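Local coordinates for protein adhesin A (Fusobacterium nucleatum, PDB 3ETZ) that is a bacterial adhesin that probably mediates attachment to host cells, folding as an antiparallel helix-loop-helix hairpin that can self-associate into oligomers, at residues A[25-36]-A[97-108]. The protein carries 1 engineered substitution. Residues are numbered along the deposited sequence; the frame is centred on the assembly and turned at random.
Sequences EEARFNEERAQA and VISDFEKIQALR
Helices 25-36 and 97-108 splay apart toward Arg108: they run roughly antiparallel (141°), axes 9.2 Å apart at their closest, and the CA atoms of Ala36 and Ile98 lie 4.9 Å apart, whereas those of Phe29 and Gln105 are 8.8 Å apart. Phe101 bridges the widening gap as a knob in the hole formed by Phe29, Glu32, Arg33 and Ala36. Its CB rests 3.8 Å from Ala36 CB, and with CG anti to the backbone N the ring reaches across to helix 25-36. One ring face receives Arg33 CA in a CH-pi contact, 4.0 Å from the centroid. The outer edge of the Phe101 ring, at CE1, comes over one face of Phe29; Phe29 CZ lies 3.5 Å from Phe101 CZ, and the two rings stay oblique, planes 45° apart. The knob joins the two arms of the FadA antiparallel helix-loop-helix, near the C-terminal end of the shorter arm, helix 70-108; Ile98 also touches Ala39 and Leu43, farther along helix 5-63. The straight chain of Arg108 runs alongside the Phe29 ring in the opposite direction, its NE 3.4 Å from Phe29 CD1. Its guanidinium edge then forms a salt bridge with Glu25: NH2 donates almost straight to OE2 (2.6 Å, 161°), and NH1 adds a weak bond to the same oxygen, although Arg108 is poorly ordered.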
ATOM      1  N   GLU A  25      -3.019 -21.767   4.822  1.00 27.62           N
ATOM      2  CA  GLU A  25      -2.033 -20.834   5.375  1.00 28.67           C
ATOM      3  C   GLU A  25      -1.065 -20.410   4.266  1.00 28.86           C
ATOM      4  O   GLU A  25      -0.689 -19.232   4.180  1.00 27.08           O
ATOM      5  CB  GLU A  25      -1.263 -21.480   6.530  1.00 29.35           C
ATOM      6  CG  GLU A  25      -0.132 -20.632   7.106  1.00 31.59           C
ATOM      7  CD  GLU A  25      -0.616 -19.424   7.908  1.00 33.05           C
ATOM      8  OE1 GLU A  25      -1.682 -19.507   8.563  1.00 32.15           O
ATOM      9  OE2 GLU A  25       0.094 -18.392   7.891  1.00 33.39           O
ATOM     10  N   GLU A  26      -0.656 -21.370   3.432  1.00 26.05           N
ATOM     11  CA  GLU A  26       0.247 -21.113   2.304  1.00 27.98           C
ATOM     12  C   GLU A  26      -0.400 -20.176   1.263  1.00 27.81           C
ATOM     13  O   GLU A  26       0.223 -19.237   0.774  1.00 25.93           O
ATOM     14  CB  GLU A  26       0.616 -22.438   1.630  1.00 29.98           C
ATOM     15  CG  GLU A  26       1.294 -22.305   0.287  1.00 34.44           C
ATOM     16  CD  GLU A  26       1.537 -23.657  -0.361  1.00 41.72           C
ATOM     17  OE1 GLU A  26       0.566 -24.429  -0.574  1.00 43.11           O
ATOM     18  OE2 GLU A  26       2.708 -23.946  -0.659  1.00 44.17           O
ATOM     19  N   ALA A  27      -1.655 -20.444   0.928  1.00 24.48           N
ATOM     20  CA  ALA A  27      -2.380 -19.623  -0.031  1.00 26.88           C
ATOM     21  C   ALA A  27      -2.532 -18.183   0.498  1.00 27.55           C
ATOM     22  O   ALA A  27      -2.447 -17.209  -0.273  1.00 29.04           O
ATOM     23  CB  ALA A  27      -3.770 -20.255  -0.315  1.00 25.37           C
ATOM     24  N   ARG A  28      -2.754 -18.060   1.809  1.00 27.34           N
ATOM     25  CA  ARG A  28      -2.899 -16.767   2.488  1.00 29.86           C
ATOM     26  C   ARG A  28      -1.578 -15.993   2.348  1.00 30.65           C
ATOM     27  O   ARG A  28      -1.555 -14.796   2.034  1.00 27.76           O
ATOM     28  CB  ARG A  28      -3.174 -16.993   3.977  1.00 33.14           C
ATOM     29  CG  ARG A  28      -4.152 -16.038   4.658  1.00 42.75           C
ATOM     30  CD  ARG A  28      -3.678 -14.617   4.801  1.00 44.31           C
ATOM     31  NE  ARG A  28      -4.431 -13.768   3.897  1.00 49.94           N
ATOM     32  CZ  ARG A  28      -4.595 -12.451   4.021  1.00 52.09           C
ATOM     33  NH1 ARG A  28      -4.063 -11.780   5.034  1.00 51.51           N
ATOM     34  NH2 ARG A  28      -5.284 -11.800   3.095  1.00 53.29           N
ATOM     35  N   PHE A  29      -0.475 -16.682   2.599  1.00 27.61           N
ATOM     36  CA  PHE A  29       0.818 -16.034   2.468  1.00 30.37           C
ATOM     37  C   PHE A  29       1.041 -15.554   1.026  1.00 28.81           C
ATOM     38  O   PHE A  29       1.516 -14.432   0.802  1.00 26.87           O
ATOM     39  CB  PHE A  29       1.952 -16.984   2.868  1.00 32.33           C
ATOM     40  CG  PHE A  29       3.325 -16.396   2.653  1.00 34.53           C
ATOM     41  CD1 PHE A  29       3.929 -15.632   3.637  1.00 37.19           C
ATOM     42  CD2 PHE A  29       3.997 -16.599   1.453  1.00 36.52           C
ATOM     43  CE1 PHE A  29       5.203 -15.065   3.429  1.00 37.45           C
ATOM     44  CE2 PHE A  29       5.264 -16.042   1.234  1.00 38.65           C
ATOM     45  CZ  PHE A  29       5.863 -15.273   2.236  1.00 36.91           C
ATOM     46  N   ASN A  30       0.698 -16.389   0.047  1.00 27.60           N
ATOM     47  CA  ASN A  30       0.885 -16.012  -1.345  1.00 27.31           C
ATOM     48  C   ASN A  30       0.021 -14.799  -1.693  1.00 26.96           C
ATOM     49  O   ASN A  30       0.411 -13.955  -2.494  1.00 22.92           O
ATOM     50  CB  ASN A  30       0.523 -17.183  -2.292  1.00 30.57           C
ATOM     51  CG  ASN A  30       1.505 -18.340  -2.207  1.00 32.58           C
ATOM     52  OD1 ASN A  30       1.214 -19.460  -2.647  1.00 34.80           O
ATOM     53  ND2 ASN A  30       2.665 -18.079  -1.641  1.00 31.44           N
ATOM     54  N   GLU A  31      -1.179 -14.739  -1.127  1.00 27.76           N
ATOM     55  CA  GLU A  31      -2.084 -13.623  -1.390  1.00 28.31           C
ATOM     56  C   GLU A  31      -1.494 -12.325  -0.801  1.00 26.86           C
ATOM     57  O   GLU A  31      -1.548 -11.265  -1.432  1.00 26.84           O
ATOM     58  CB  GLU A  31      -3.473 -13.932  -0.789  1.00 29.25           C
ATOM     59  CG  GLU A  31      -4.459 -12.758  -0.669  1.00 34.96           C
ATOM     60  CD  GLU A  31      -4.886 -12.163  -2.009  1.00 41.06           C
ATOM     61  OE1 GLU A  31      -4.983 -12.919  -3.009  1.00 42.13           O
ATOM     62  OE2 GLU A  31      -5.156 -10.933  -2.052  1.00 40.65           O
ATOM     63  N   GLU A  32      -0.922 -12.414   0.389  1.00 27.05           N
ATOM     64  CA  GLU A  32      -0.315 -11.239   1.037  1.00 31.57           C
ATOM     65  C   GLU A  32       0.874 -10.736   0.212  1.00 31.10           C
ATOM     66  O   GLU A  32       1.137  -9.518   0.130  1.00 27.96           O
ATOM     67  CB  GLU A  32       0.159 -11.582   2.446  1.00 33.83           C
ATOM     68  CG  GLU A  32      -0.963 -11.950   3.409  1.00 38.88           C
ATOM     69  CD  GLU A  32      -0.444 -12.656   4.672  1.00 44.14           C
ATOM     70  OE1 GLU A  32       0.737 -13.088   4.689  1.00 44.34           O
ATOM     71  OE2 GLU A  32      -1.222 -12.801   5.643  1.00 46.08           O
ATOM     72  N   ARG A  33       1.565 -11.680  -0.426  1.00 31.12           N
ATOM     73  CA  ARG A  33       2.720 -11.345  -1.246  1.00 31.64           C
ATOM     74  C   ARG A  33       2.270 -10.613  -2.492  1.00 31.94           C
ATOM     75  O   ARG A  33       2.882  -9.615  -2.887  1.00 30.72           O
ATOM     76  CB  ARG A  33       3.500 -12.614  -1.638  1.00 33.62           C
ATOM     77  CG  ARG A  33       4.550 -12.391  -2.733  1.00 37.94           C
ATOM     78  CD  ARG A  33       5.357 -13.670  -3.000  1.00 42.22           C
ATOM     79  NE  ARG A  33       6.344 -13.896  -1.946  1.00 49.94           N
ATOM     80  CZ  ARG A  33       7.059 -15.011  -1.793  1.00 53.23           C
ATOM     81  NH1 ARG A  33       6.909 -16.039  -2.627  1.00 56.54           N
ATOM     82  NH2 ARG A  33       7.937 -15.095  -0.802  1.00 54.18           N
ATOM     83  N   ALA A  34       1.203 -11.108  -3.121  1.00 29.53           N
ATOM     84  CA  ALA A  34       0.696 -10.472  -4.314  1.00 28.92           C
ATOM     85  C   ALA A  34       0.179  -9.068  -3.978  1.00 28.79           C
ATOM     86  O   ALA A  34       0.247  -8.157  -4.819  1.00 29.76           O
ATOM     87  CB  ALA A  34      -0.404 -11.323  -4.936  1.00 31.93           C
ATOM     88  N   GLN A  35      -0.339  -8.890  -2.761  1.00 26.51           N
ATOM     89  CA  GLN A  35      -0.831  -7.574  -2.327  1.00 25.99           C
ATOM     90  C   GLN A  35       0.342  -6.599  -2.110  1.00 26.44           C
ATOM     91  O   GLN A  35       0.243  -5.425  -2.415  1.00 27.52           O
ATOM     92  CB  GLN A  35      -1.631  -7.697  -1.020  1.00 26.92           C
ATOM     93  CG  GLN A  35      -3.009  -8.410  -1.204  1.00 27.36           C
ATOM     94  CD  GLN A  35      -3.690  -8.763   0.107  1.00 30.34           C
ATOM     95  OE1 GLN A  35      -3.136  -8.559   1.177  1.00 35.99           O
ATOM     96  NE2 GLN A  35      -4.899  -9.305   0.022  1.00 31.25           N
ATOM     97  N   ALA A  36       1.455  -7.097  -1.584  1.00 28.03           N
ATOM     98  CA  ALA A  36       2.617  -6.255  -1.338  1.00 28.83           C
ATOM     99  C   ALA A  36       3.272  -5.911  -2.665  1.00 30.78           C
ATOM    100  O   ALA A  36       3.711  -4.773  -2.858  1.00 29.99           O
ATOM    101  CB  ALA A  36       3.614  -6.979  -0.405  1.00 29.27           C
ATOM    102  N   VAL A  97       1.566  -1.635   3.933  1.00 30.47           N
ATOM    103  CA  VAL A  97       1.286  -2.970   3.402  1.00 30.55           C
ATOM    104  C   VAL A  97       2.596  -3.681   3.101  1.00 31.73           C
ATOM    105  O   VAL A  97       2.779  -4.845   3.452  1.00 30.70           O
ATOM    106  CB  VAL A  97       0.456  -2.914   2.088  1.00 32.92           C
ATOM    107  CG1 VAL A  97       0.482  -4.273   1.376  1.00 34.06           C
ATOM    108  CG2 VAL A  97      -0.989  -2.534   2.414  1.00 31.68           C
ATOM    109  N   ILE A  98       3.515  -2.971   2.462  1.00 30.43           N
ATOM    110  CA  ILE A  98       4.809  -3.535   2.107  1.00 32.12           C
ATOM    111  C   ILE A  98       5.598  -3.873   3.381  1.00 33.69           C
ATOM    112  O   ILE A  98       6.190  -4.953   3.502  1.00 35.24           O
ATOM    113  CB  ILE A  98       5.612  -2.535   1.237  1.00 33.87           C
ATOM    114  CG1 ILE A  98       4.854  -2.287  -0.076  1.00 33.72           C
ATOM    115  CG2 ILE A  98       7.027  -3.049   1.008  1.00 31.28           C
ATOM    116  CD1 ILE A  98       5.332  -1.054  -0.850  1.00 33.21           C
ATOM    117  N   SER A  99       5.596  -2.937   4.316  1.00 34.21           N
ATOM    118  CA  SER A  99       6.271  -3.079   5.599  1.00 36.79           C
ATOM    119  C   SER A  99       5.725  -4.288   6.388  1.00 38.39           C
ATOM    120  O   SER A  99       6.487  -5.110   6.913  1.00 38.04           O
ATOM    121  CB  SER A  99       6.070  -1.801   6.403  1.00 37.14           C
ATOM    122  OG  SER A  99       6.586  -1.954   7.704  1.00 44.48           O
ATOM    123  N   ASP A 100       4.410  -4.390   6.488  1.00 38.16           N
ATOM    124  CA  ASP A 100       3.839  -5.516   7.192  1.00 41.27           C
ATOM    125  C   ASP A 100       4.245  -6.836   6.547  1.00 41.74           C
ATOM    126  O   ASP A 100       4.546  -7.792   7.252  1.00 42.50           O
ATOM    127  CB  ASP A 100       2.322  -5.398   7.243  1.00 42.48           C
ATOM    128  CG  ASP A 100       1.873  -4.261   8.126  1.00 48.43           C
ATOM    129  OD1 ASP A 100       2.684  -3.823   8.979  1.00 51.51           O
ATOM    130  OD2 ASP A 100       0.715  -3.812   7.981  1.00 51.80           O
ATOM    131  N   PHE A 101       4.276  -6.901   5.216  1.00 42.49           N
ATOM    132  CA  PHE A 101       4.647  -8.161   4.577  1.00 41.37           C
ATOM    133  C   PHE A 101       6.123  -8.522   4.778  1.00 43.99           C
ATOM    134  O   PHE A 101       6.464  -9.713   4.851  1.00 42.35           O
ATOM    135  CB  PHE A 101       4.349  -8.151   3.081  1.00 39.61           C
ATOM    136  CG  PHE A 101       4.723  -9.438   2.400  1.00 39.52           C
ATOM    137  CD1 PHE A 101       3.967 -10.591   2.601  1.00 39.49           C
ATOM    138  CD2 PHE A 101       5.885  -9.524   1.632  1.00 39.51           C
ATOM    139  CE1 PHE A 101       4.363 -11.818   2.049  1.00 38.05           C
ATOM    140  CE2 PHE A 101       6.289 -10.743   1.078  1.00 41.54           C
ATOM    141  CZ  PHE A 101       5.520 -11.896   1.291  1.00 41.13           C
ATOM    142  N   GLU A 102       7.004  -7.519   4.840  1.00 42.91           N
ATOM    143  CA  GLU A 102       8.421  -7.814   5.047  1.00 45.19           C
ATOM    144  C   GLU A 102       8.587  -8.349   6.463  1.00 46.35           C
ATOM    145  O   GLU A 102       9.283  -9.338   6.671  1.00 47.75           O
ATOM    146  CB  GLU A 102       9.294  -6.567   4.829  1.00 43.92           C
ATOM    147  CG  GLU A 102       9.280  -6.067   3.389  1.00 44.22           C
ATOM    148  CD  GLU A 102      10.171  -4.849   3.153  1.00 47.04           C
ATOM    149  OE1 GLU A 102      10.309  -4.011   4.075  1.00 48.81           O
ATOM    150  OE2 GLU A 102      10.713  -4.720   2.031  1.00 45.65           O
ATOM    151  N   LYS A 103       7.926  -7.718   7.431  1.00 48.04           N
ATOM    152  CA  LYS A 103       8.016  -8.177   8.814  1.00 51.11           C
ATOM    153  C   LYS A 103       7.527  -9.629   8.943  1.00 53.50           C
ATOM    154  O   LYS A 103       8.270 -10.489   9.420  1.00 53.26           O
ATOM    155  CB  LYS A 103       7.200  -7.270   9.752  1.00 51.83           C
ATOM    156  CG  LYS A 103       7.783  -5.863   9.941  1.00 56.86           C
ATOM    157  CD  LYS A 103       6.996  -5.047  10.978  1.00 60.31           C
ATOM    158  CE  LYS A 103       7.128  -5.656  12.382  1.00 63.94           C
ATOM    159  NZ  LYS A 103       6.319  -4.949  13.434  1.00 65.12           N
ATOM    160  N   ILE A 104       6.293  -9.911   8.509  1.00 52.52           N
ATOM    161  CA  ILE A 104       5.777 -11.271   8.621  1.00 54.91           C
ATOM    162  C   ILE A 104       6.691 -12.250   7.880  1.00 54.93           C
ATOM    163  O   ILE A 104       6.878 -13.383   8.314  1.00 54.45           O
ATOM    164  CB  ILE A 104       4.298 -11.390   8.098  1.00 56.31           C
ATOM    165  CG1 ILE A 104       3.717 -12.756   8.481  1.00 59.54           C
ATOM    166  CG2 ILE A 104       4.244 -11.264   6.594  1.00 56.93           C
ATOM    167  CD1 ILE A 104       2.210 -12.914   8.207  1.00 62.72           C
ATOM    168  N   GLN A 105       7.280 -11.796   6.781  1.00 56.30           N
ATOM    169  CA  GLN A 105       8.186 -12.615   5.979  1.00 58.72           C
ATOM    170  C   GLN A 105       9.458 -12.925   6.776  1.00 60.93           C
ATOM    171  O   GLN A 105      10.125 -13.936   6.542  1.00 61.09           O
ATOM    172  CB  GLN A 105       8.551 -11.864   4.705  1.00 58.37           C
ATOM    173  CG  GLN A 105       9.293 -12.663   3.664  1.00 59.25           C
ATOM    174  CD  GLN A 105       9.452 -11.887   2.372  1.00 60.07           C
ATOM    175  OE1 GLN A 105       9.748 -12.453   1.325  1.00 60.48           O
ATOM    176  NE2 GLN A 105       9.256 -10.576   2.441  1.00 62.41           N
ATOM    177  N   ALA A 106       9.787 -12.045   7.716  1.00 61.47           N
ATOM    178  CA  ALA A 106      10.962 -12.231   8.554  1.00 64.04           C
ATOM    179  C   ALA A 106      10.630 -13.218   9.667  1.00 65.15           C
ATOM    180  O   ALA A 106      11.371 -14.173   9.899  1.00 65.38           O
ATOM    181  CB  ALA A 106      11.399 -10.897   9.151  1.00 62.23           C
ATOM    182  N   LEU A 107       9.513 -12.977  10.351  1.00 67.28           N
ATOM    183  CA  LEU A 107       9.057 -13.838  11.445  1.00 69.00           C
ATOM    184  C   LEU A 107       9.017 -15.310  11.023  1.00 69.99           C
ATOM    185  O   LEU A 107       9.562 -16.179  11.708  1.00 70.98           O
ATOM    186  CB  LEU A 107       7.667 -13.409  11.917  1.00 69.09           C
ATOM    187  CG  LEU A 107       7.493 -12.004  12.495  1.00 69.26           C
ATOM    188  CD1 LEU A 107       6.017 -11.784  12.819  1.00 69.36           C
ATOM    189  CD2 LEU A 107       8.346 -11.834  13.747  1.00 69.82           C
ATOM    190  N   ARG A 108       8.376 -15.589   9.892  1.00 70.62           N
ATOM    191  CA  ARG A 108       8.289 -16.954   9.381  1.00 71.42           C
ATOM    192  C   ARG A 108       9.668 -17.531   9.132  1.00 72.59           C
ATOM    193  O   ARG A 108       9.885 -18.730   9.299  1.00 74.13           O
ATOM    194  CB  ARG A 108       7.502 -16.988   8.075  1.00 69.67           C
ATOM    195  CG  ARG A 108       6.042 -16.681   8.236  1.00 68.36           C
ATOM    196  CD  ARG A 108       5.382 -16.558   6.885  1.00 67.29           C
ATOM    197  NE  ARG A 108       3.993 -16.147   7.033  1.00 67.11           N
ATOM    198  CZ  ARG A 108       2.998 -16.964   7.369  1.00 66.36           C
ATOM    199  NH1 ARG A 108       3.231 -18.250   7.584  1.00 62.33           N
ATOM    200  NH2 ARG A 108       1.770 -16.477   7.502  1.00 68.28           N
TER